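Local coordinates for methanol--corrinoid protein (Methanosarcina barkeri, PDB 2I2X) that carries the methyl group of methanol on its corrinoid cofactor, taking it up with the help of MtaB and passing it on to coenzyme M through MtaA, at residues L24-A29 against G91-P96; E31-K36 against I85-E90. One frame throughout, in Å; residues are numbered along the deposited sequence.

Interaction 1 of 2, residues L24-A29 against G91-P96; sequences LTPEEA and GVIFLP
Pro26 lays one edge of its ring over the Val92-Ile93 turn. Its CB meets Ile93 CG2 at 3.8 Å, while Pro26 CG rests on the backbone oxygen Val92 O at 3.5 Å. With chi1 at 51°, Ile93 sets CG1 between the backbone N and the carbonyl carbon and leaves CG2 beside the N, where the proline ring finds it. Val92 continues the patch one residue earlier: its CG2 packs alongside the first helical turn, 4.1 Å from Pro26 CA and 4.2 Å from Ala29 CB. Thr25, the N-cap of helix 26-33, and Glu28 form a capping box. Glu28 N gives a nearly straight bond to Thr25 OG1 (3.2 Å, 176°), and Thr25 N returns one to Glu28 OE1, approaching from above the carboxylate plane. On the partner side, Gly91 ends the preceding helix in a Schellman motif, and its positive phi swings the chain round to Val92. The N-terminal end of helix 26-33 thus sits against the turn joining helices 72-89 and 95-113, with Leu87 of helix 72-89 touching Ala29, Val92 and Ile93, Phe48 of helix 41-48 touching Pro26 and Ile93, and Phe417 of a neighbouring MtaB subunit packed on Pro26.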
loop_
_atom_site.group_PDB
_atom_site.type_symbol
_atom_site.label_atom_id
_atom_site.label_comp_id
_atom_site.label_asym_id
_atom_site.label_seq_id
_atom_site.Cartn_x
_atom_site.Cartn_y
_atom_site.Cartn_z
ATOM N N LEU B 24 27.328 -9.506 28.913
ATOM C CA LEU B 24 27.738 -10.908 29.041
ATOM C C LEU B 24 27.614 -11.651 27.719
ATOM O O LEU B 24 26.570 -11.574 27.064
ATOM C CB LEU B 24 26.860 -11.616 30.070
ATOM C CG LEU B 24 27.292 -11.973 31.498
ATOM C CD1 LEU B 24 28.077 -10.899 32.259
ATOM C CD2 LEU B 24 26.035 -12.377 32.267
ATOM N N THR B 25 28.663 -12.376 27.331
ATOM C CA THR B 25 28.548 -13.309 26.212
ATOM C C THR B 25 27.460 -14.337 26.554
ATOM O O THR B 25 27.140 -14.532 27.737
ATOM C CB THR B 25 29.885 -14.049 25.887
ATOM O OG1 THR B 25 30.261 -14.904 26.975
ATOM C CG2 THR B 25 31.012 -13.072 25.603
ATOM N N PRO B 26 26.861 -14.980 25.532
ATOM C CA PRO B 26 25.978 -16.105 25.857
ATOM C C PRO B 26 26.645 -17.092 26.827
ATOM O O PRO B 26 26.026 -17.516 27.815
ATOM C CB PRO B 26 25.729 -16.758 24.488
ATOM C CG PRO B 26 25.858 -15.646 23.526
ATOM C CD PRO B 26 26.909 -14.724 24.078
ATOM N N GLU B 27 27.906 -17.419 26.547
ATOM C CA GLU B 27 28.676 -18.355 27.359
ATOM C C GLU B 27 28.623 -17.989 28.849
ATOM O O GLU B 27 28.106 -18.764 29.636
ATOM C CB GLU B 27 30.111 -18.490 26.841
ATOM C CG GLU B 27 30.228 -19.194 25.468
ATOM C CD GLU B 27 29.802 -18.321 24.262
ATOM O OE1 GLU B 27 30.070 -17.096 24.246
ATOM O OE2 GLU B 27 29.195 -18.872 23.321
ATOM N N GLU B 28 29.103 -16.805 29.223
ATOM C CA GLU B 28 29.054 -16.338 30.620
ATOM C C GLU B 28 27.657 -16.285 31.238
ATOM O O GLU B 28 27.509 -16.454 32.446
ATOM C CB GLU B 28 29.666 -14.950 30.759
ATOM C CG GLU B 28 31.039 -14.807 30.168
ATOM C CD GLU B 28 31.443 -13.355 29.997
ATOM O OE1 GLU B 28 30.544 -12.468 29.964
ATOM O OE2 GLU B 28 32.665 -13.105 29.892
ATOM N N ALA B 29 26.645 -16.022 30.417
ATOM C CA ALA B 29 25.271 -15.895 30.906
ATOM C C ALA B 29 24.655 -17.255 31.259
ATOM O O ALA B 29 23.934 -17.360 32.249
ATOM C CB ALA B 29 24.412 -15.149 29.897
ATOM N N GLY B 91 16.566 -13.094 25.026
ATOM C CA GLY B 91 17.171 -12.761 23.747
ATOM C C GLY B 91 18.691 -12.802 23.703
ATOM O O GLY B 91 19.280 -12.141 22.857
ATOM N N VAL B 92 19.338 -13.562 24.593
ATOM C CA VAL B 92 20.801 -13.652 24.547
ATOM C C VAL B 92 21.318 -14.773 23.620
ATOM O O VAL B 92 22.459 -14.729 23.170
ATOM C CB VAL B 92 21.510 -13.621 25.972
ATOM C CG1 VAL B 92 20.596 -13.045 27.071
ATOM C CG2 VAL B 92 22.092 -14.954 26.377
ATOM N N ILE B 93 20.489 -15.765 23.333
ATOM C CA ILE B 93 20.800 -16.712 22.270
ATOM C C ILE B 93 19.636 -16.672 21.312
ATOM O O ILE B 93 18.610 -16.077 21.634
ATOM C CB ILE B 93 21.024 -18.147 22.773
ATOM C CG1 ILE B 93 19.860 -18.583 23.661
ATOM C CG2 ILE B 93 22.390 -18.276 23.475
ATOM C CD1 ILE B 93 19.658 -20.070 23.673
ATOM N N PHE B 94 19.809 -17.266 20.131
ATOM C CA PHE B 94 18.815 -17.211 19.034
ATOM C C PHE B 94 18.127 -18.557 18.832
ATOM O O PHE B 94 18.520 -19.537 19.435
ATOM C CB PHE B 94 19.480 -16.770 17.723
ATOM C CG PHE B 94 19.596 -15.273 17.549
ATOM C CD1 PHE B 94 19.729 -14.418 18.644
ATOM C CD2 PHE B 94 19.614 -14.717 16.267
ATOM C CE1 PHE B 94 19.862 -13.031 18.452
ATOM C CE2 PHE B 94 19.741 -13.340 16.081
ATOM C CZ PHE B 94 19.874 -12.500 17.175
ATOM N N LEU B 95 17.110 -18.601 17.985
ATOM C CA LEU B 95 16.418 -19.840 17.652
ATOM C C LEU B 95 17.387 -20.994 17.317
ATOM O O LEU B 95 17.331 -22.045 17.962
ATOM C CB LEU B 95 15.487 -19.609 16.476
ATOM C CG LEU B 95 14.182 -20.376 16.299
ATOM C CD1 LEU B 95 13.828 -20.405 14.816
ATOM C CD2 LEU B 95 14.165 -21.772 16.880
ATOM N N PRO B 96 18.284 -20.815 16.312
ATOM C CA PRO B 96 19.058 -22.004 15.972
ATOM C C PRO B 96 19.828 -22.593 17.139
ATOM O O PRO B 96 20.172 -23.770 17.109
ATOM C CB PRO B 96 19.987 -21.514 14.849
ATOM C CG PRO B 96 19.207 -20.407 14.221
ATOM C CD PRO B 96 18.649 -19.691 15.430
#

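Interaction 2 of 2, residues E31-K36 against I85-E90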
loop_
_atom_site.group_PDB
_atom_site.type_symbol
_atom_site.label_atom_id
_atom_site.label_comp_id
_atom_site.label_asym_id
_atom_site.label_seq_id
_atom_site.Cartn_x
_atom_site.Cartn_y
_atom_site.Cartn_z
ATOM N N GLU B 31 26.552 -19.820 32.130
ATOM C CA GLU B 31 27.381 -20.089 33.300
ATOM C C GLU B 31 26.684 -19.706 34.606
ATOM O O GLU B 31 26.507 -20.548 35.475
ATOM C CB GLU B 31 28.738 -19.381 33.160
ATOM C CG GLU B 31 29.876 -19.981 33.972
ATOM C CD GLU B 31 30.063 -21.495 33.769
ATOM O OE1 GLU B 31 29.977 -22.009 32.619
ATOM O OE2 GLU B 31 30.306 -22.169 34.793
ATOM N N GLU B 32 26.271 -18.446 34.726
ATOM C CA GLU B 32 25.477 -17.974 35.868
ATOM C C GLU B 32 24.243 -18.841 36.212
ATOM O O GLU B 32 23.818 -18.875 37.366
ATOM C CB GLU B 32 25.001 -16.539 35.620
ATOM C CG GLU B 32 26.081 -15.477 35.576
ATOM C CD GLU B 32 25.490 -14.076 35.636
ATOM O OE1 GLU B 32 24.263 -13.947 35.410
ATOM O OE2 GLU B 32 26.242 -13.106 35.912
ATOM N N LEU B 33 23.676 -19.530 35.222
ATOM C CA LEU B 33 22.402 -20.241 35.406
ATOM C C LEU B 33 22.500 -21.775 35.545
ATOM O O LEU B 33 21.533 -22.427 35.967
ATOM C CB LEU B 33 21.410 -19.866 34.300
ATOM C CG LEU B 33 21.134 -18.378 34.085
ATOM C CD1 LEU B 33 20.261 -18.216 32.868
ATOM C CD2 LEU B 33 20.500 -17.717 35.311
ATOM N N TYR B 34 23.662 -22.333 35.195
ATOM C CA TYR B 34 23.927 -23.772 35.306
ATOM C C TYR B 34 23.771 -24.278 36.745
ATOM O O TYR B 34 24.244 -23.619 37.684
ATOM C CB TYR B 34 25.357 -24.086 34.849
ATOM C CG TYR B 34 25.623 -24.023 33.361
ATOM C CD1 TYR B 34 26.842 -23.553 32.880
ATOM C CD2 TYR B 34 24.669 -24.447 32.435
ATOM C CE1 TYR B 34 27.103 -23.501 31.515
ATOM C CE2 TYR B 34 24.919 -24.398 31.071
ATOM C CZ TYR B 34 26.137 -23.928 30.617
ATOM O OH TYR B 34 26.387 -23.879 29.262
ATOM N N PRO B 35 23.114 -25.441 36.935
ATOM C CA PRO B 35 23.169 -26.063 38.263
ATOM C C PRO B 35 24.614 -26.444 38.605
ATOM O O PRO B 35 25.276 -27.119 37.805
ATOM C CB PRO B 35 22.305 -27.319 38.106
ATOM C CG PRO B 35 22.288 -27.592 36.640
ATOM C CD PRO B 35 22.310 -26.233 35.990
ATOM N N LYS B 36 25.107 -25.995 39.762
ATOM C CA LYS B 36 26.496 -26.281 40.156
ATOM C C LYS B 36 26.610 -27.623 40.890
ATOM O O LYS B 36 27.358 -27.763 41.851
ATOM C CB LYS B 36 27.117 -25.120 40.950
ATOM C CG LYS B 36 26.434 -24.797 42.271
ATOM C CD LYS B 36 25.229 -23.880 42.097
ATOM C CE LYS B 36 24.494 -23.729 43.425
ATOM N NZ LYS B 36 23.416 -22.701 43.358
ATOM N N ILE B 85 15.984 -21.993 27.275
ATOM C CA ILE B 85 14.736 -21.243 27.074
ATOM C C ILE B 85 14.744 -19.866 27.751
ATOM O O ILE B 85 14.193 -18.896 27.205
ATOM C CB ILE B 85 13.529 -22.058 27.576
ATOM C CG1 ILE B 85 13.433 -23.364 26.792
ATOM C CG2 ILE B 85 12.210 -21.272 27.470
ATOM C CD1 ILE B 85 13.158 -24.553 27.710
ATOM N N ARG B 86 15.353 -19.776 28.933
ATOM C CA ARG B 86 15.442 -18.501 29.644
ATOM C C ARG B 86 16.257 -17.497 28.806
ATOM O O ARG B 86 15.824 -16.364 28.563
ATOM C CB ARG B 86 16.043 -18.710 31.034
ATOM C CG ARG B 86 16.515 -17.448 31.752
ATOM C CD ARG B 86 15.626 -17.053 32.935
ATOM N NE ARG B 86 16.380 -16.239 33.896
ATOM C CZ ARG B 86 16.912 -16.695 35.029
ATOM N NH1 ARG B 86 16.762 -17.965 35.385
ATOM N NH2 ARG B 86 17.592 -15.875 35.816
ATOM N N LEU B 87 17.423 -17.941 28.350
ATOM C CA LEU B 87 18.294 -17.122 27.532
ATOM C C LEU B 87 17.684 -16.775 26.178
ATOM O O LEU B 87 17.829 -15.647 25.712
ATOM C CB LEU B 87 19.660 -17.778 27.378
ATOM C CG LEU B 87 20.391 -17.992 28.701
ATOM C CD1 LEU B 87 21.659 -18.796 28.467
ATOM C CD2 LEU B 87 20.683 -16.679 29.438
ATOM N N TYR B 88 16.996 -17.723 25.552
ATOM C CA TYR B 88 16.224 -17.413 24.360
ATOM C C TYR B 88 15.207 -16.307 24.647
ATOM O O TYR B 88 15.142 -15.319 23.903
ATOM C CB TYR B 88 15.537 -18.655 23.818
ATOM C CG TYR B 88 14.741 -18.422 22.557
ATOM C CD1 TYR B 88 15.342 -17.884 21.415
ATOM C CD2 TYR B 88 13.385 -18.742 22.498
ATOM C CE1 TYR B 88 14.611 -17.665 20.255
ATOM C CE2 TYR B 88 12.641 -18.524 21.329
ATOM C CZ TYR B 88 13.263 -17.990 20.219
ATOM O OH TYR B 88 12.548 -17.778 19.075
ATOM N N ASP B 89 14.432 -16.465 25.724
ATOM C CA ASP B 89 13.442 -15.449 26.158
ATOM C C ASP B 89 14.050 -14.085 26.421
ATOM O O ASP B 89 13.491 -13.074 26.023
ATOM C CB ASP B 89 12.671 -15.897 27.407
ATOM C CG ASP B 89 11.513 -16.810 27.083
ATOM O OD1 ASP B 89 10.958 -16.760 25.957
ATOM O OD2 ASP B 89 11.147 -17.601 27.967
ATOM N N GLU B 90 15.192 -14.067 27.100
ATOM C CA GLU B 90 15.925 -12.834 27.353
ATOM C C GLU B 90 16.625 -12.314 26.100
ATOM O O GLU B 90 17.193 -11.235 26.116
ATOM C CB GLU B 90 16.941 -13.046 28.467
ATOM C CG GLU B 90 16.321 -13.224 29.841
ATOM C CD GLU B 90 17.351 -13.506 30.905
ATOM O OE1 GLU B 90 18.543 -13.161 30.690
ATOM O OE2 GLU B 90 16.963 -14.067 31.960
#
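Leu33 and Arg86 cross at about a right angle, the leucine fork over one face of the guanidinium. Both Leu33 methyls lie on this same face: CD1 stands over its centre, 4.2 Å above the plane, and CD2 comes closer at one side, 3.5 Å from Arg86 NH2. Leu33 CD1 also touches the aliphatic part of the arginine, at 4.0 Å from Arg86 CG. The arginine reaches this position with CG anti to the backbone N (chi1 165°) and a bend at chi2; the chain stands out from its helix, and the carboxylate of Glu90, one turn on, comes up to it. There Arg86 NE makes a salt bridge to Glu90 OE2 (3.0 Å), the donor arriving nearly along the carboxylate C-O axis and the oxygen lying 18° out of the guanidinium plane. This bond helps to fix the rotation of the flat group that Leu33 leans on. Leu87 sits deeper; it and Leu33 slide past each other in opposite directions, with Leu33 CD1 and Leu87 CD2 3.8 Å apart. With an alanine at Leu33 both methyls would be gone, which is likely to open a gap beside Leu87 and leave Glu90 as the remaining hold on the guanidinium among the contacts described. Val83 adds a further apolar partner for Leu33 on helix 72-89. Leu33 thus reaches across to two consecutive residues of that helix, the buried Leu87 and the exposed Arg86, as side-chain packing between helices 26-33 and 72-89 in the helix bundle of the N-terminal B12-binding region, away from the cofactor pocket.

Following the chain from its N terminus, helix 26-33 takes part in both contacts. Its beginning, in 24-29, pairs with 91-96 and closes a loop of 61 intervening residues, mostly helical. Its later part, in 31-36, pairs with 85-90 and closes a shorter loop of 48, so interaction 2 nests inside interaction 1 without crossing it. The centres lie about 9 Å apart, and the two are joined through the backbone by a probable hydrogen bond from Val92 N to Leu87 O (2.8 Å). Together they tie helix 26-33 to the last turns of helix 72-89 and to the connection leading into helix 95-113, within the helical part preceding the Rossmann-like cofactor domain.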